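Local coordinates for hypothetical protein, IPT/TIG domain protein (Bacteroides ovatus, PDB 4HW6), which is of unknown function but probably binds carbohydrate as an auxiliary nutrient-binding protein that joins an IPT/TIG domain to a six-bladed beta-propeller, at residues V111-G116 against R425-A430. Residues are numbered along the deposited sequence; the frame is centred on the assembly and turned at random.
Sequences VTTFLG and RVRKIA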
# COMPACT_ATOMS: atom_id res chain seq x y z
N VAL A 111 -5.75 1.22 -10.53
CA VAL A 111 -6.43 1.65 -9.33
C VAL A 111 -7.83 1.05 -9.35
O VAL A 111 -8.52 1.08 -10.39
CB VAL A 111 -6.53 3.18 -9.21
CG1 VAL A 111 -7.19 3.53 -7.88
CG2 VAL A 111 -5.16 3.87 -9.33
N THR A 112 -8.25 0.46 -8.22
CA THR A 112 -9.60 -0.05 -8.05
C THR A 112 -10.18 0.52 -6.73
O THR A 112 -9.46 1.16 -5.96
CB THR A 112 -9.67 -1.58 -8.02
OG1 THR A 112 -8.75 -2.11 -7.06
CG2 THR A 112 -9.38 -2.16 -9.39
N THR A 113 -11.46 0.28 -6.49
CA THR A 113 -12.09 0.67 -5.23
C THR A 113 -12.27 -0.56 -4.34
O THR A 113 -12.91 -1.52 -4.74
CB THR A 113 -13.42 1.40 -5.47
OG1 THR A 113 -13.16 2.56 -6.28
CG2 THR A 113 -14.08 1.80 -4.14
N PHE A 114 -11.68 -0.51 -3.14
CA PHE A 114 -11.66 -1.62 -2.20
C PHE A 114 -12.80 -1.53 -1.17
O PHE A 114 -13.56 -2.49 -0.99
CB PHE A 114 -10.29 -1.66 -1.51
CG PHE A 114 -10.15 -2.71 -0.44
CD1 PHE A 114 -10.58 -4.00 -0.65
CD2 PHE A 114 -9.56 -2.38 0.77
CE1 PHE A 114 -10.46 -4.96 0.36
CE2 PHE A 114 -9.43 -3.33 1.77
CZ PHE A 114 -9.88 -4.61 1.56
N LEU A 115 -12.94 -0.38 -0.52
CA LEU A 115 -13.99 -0.20 0.49
C LEU A 115 -14.64 1.17 0.39
O LEU A 115 -13.97 2.18 0.09
CB LEU A 115 -13.43 -0.37 1.90
CG LEU A 115 -12.86 -1.72 2.29
CD1 LEU A 115 -11.97 -1.57 3.51
CD2 LEU A 115 -13.97 -2.74 2.53
N GLY A 116 -15.94 1.19 0.70
CA GLY A 116 -16.72 2.41 0.77
C GLY A 116 -17.67 2.53 -0.40
O GLY A 116 -17.26 2.31 -1.56
N ARG A 425 -13.41 6.79 0.22
CA ARG A 425 -13.17 5.40 -0.10
C ARG A 425 -11.72 5.03 0.14
O ARG A 425 -10.82 5.88 -0.00
CB ARG A 425 -13.49 5.15 -1.57
CG ARG A 425 -14.97 5.21 -1.95
CD ARG A 425 -15.03 5.42 -3.45
NE ARG A 425 -16.35 5.42 -4.04
CZ ARG A 425 -17.01 6.50 -4.47
NH1 ARG A 425 -16.55 7.76 -4.30
NH2 ARG A 425 -18.19 6.30 -5.07
N VAL A 426 -11.51 3.75 0.44
CA VAL A 426 -10.20 3.12 0.33
C VAL A 426 -10.04 2.59 -1.09
O VAL A 426 -10.81 1.73 -1.55
CB VAL A 426 -10.00 1.97 1.33
CG1 VAL A 426 -8.60 1.39 1.19
CG2 VAL A 426 -10.23 2.45 2.76
N ARG A 427 -9.03 3.09 -1.78
CA ARG A 427 -8.70 2.67 -3.13
C ARG A 427 -7.57 1.63 -3.02
O ARG A 427 -6.85 1.57 -2.01
CB ARG A 427 -8.24 3.84 -3.98
CG ARG A 427 -9.16 5.06 -3.99
CD ARG A 427 -10.44 4.84 -4.77
NE ARG A 427 -10.27 4.81 -6.22
CZ ARG A 427 -9.98 5.85 -7.00
NH1 ARG A 427 -9.88 7.07 -6.53
NH2 ARG A 427 -9.86 5.68 -8.30
N LYS A 428 -7.46 0.78 -4.03
CA LYS A 428 -6.40 -0.23 -4.10
C LYS A 428 -5.57 -0.02 -5.36
O LYS A 428 -6.11 0.29 -6.42
CB LYS A 428 -7.02 -1.61 -4.07
CG LYS A 428 -6.07 -2.79 -4.17
CD LYS A 428 -6.91 -4.06 -3.97
CE LYS A 428 -6.22 -5.32 -4.43
NZ LYS A 428 -7.16 -6.48 -4.24
N ILE A 429 -4.25 -0.17 -5.23
CA ILE A 429 -3.37 -0.21 -6.41
C ILE A 429 -2.74 -1.60 -6.45
O ILE A 429 -2.05 -2.00 -5.51
CB ILE A 429 -2.28 0.88 -6.39
CG1 ILE A 429 -2.88 2.29 -6.26
CG2 ILE A 429 -1.42 0.77 -7.66
CD1 ILE A 429 -1.85 3.41 -6.17
N ALA A 430 -2.98 -2.33 -7.52
CA ALA A 430 -2.53 -3.71 -7.65
C ALA A 430 -2.56 -4.08 -9.13
O ALA A 430 -3.12 -3.34 -9.95
CB ALA A 430 -3.47 -4.66 -6.88
O HOH W 1 -6.29 -2.52 -7.96
O HOH W 2 -17.79 2.90 -4.17
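Thr112 and Lys428 form a hydrogen-bonded antiparallel pair: Thr112 N gives Lys428 O a nearly straight bond (2.8 Å, 165°), and Lys428 N returns one to Thr112 O from above the carbonyl plane. A water hydrogen-bonded to Thr112 OG1 (2.7 Å) also donates weakly to Lys428 O; OG1 lies 3.5 Å from Lys428 CB, the side chains running side by side, and a small hydroxyl residue can thus hold the water while packing on the lysine chain. Farther along, a classic beta bulge sets Phe114 and Leu115 against Val426. Val426 O accepts from both Phe114 N (2.9 Å) and Leu115 N (3.2 Å), while Val426 N donates to Leu115 O. CG anti to the backbone N (chi1 176°) sets the Phe114 ring alongside Val426, whose CG1 meets its edge. Gly116 suits a backbone where a side chain would jam against the preceding carbonyl O and sit tight against Arg425 CG; a second water donates to Gly116 O and accepts from Arg425 NE, while Arg425 NH2 bonds Asn122 OD1.

Arg427, bent at chi2 and chi3, lays one guanidinium face on Val111 CG1, 3.5 Å from NH2, while its charge is met by salt bridges to Asp420 and Asp392. Shortened to alanine, this position would probably leave both carboxylates without this cationic partner and the Val111 methyl without its cover. Asp392 and Tyr390 also bond Thr113 OG1. The two strands lie between strands 393-394 and 415-420, consistent with closure of the propeller ring by a blade built from both ends of its chain.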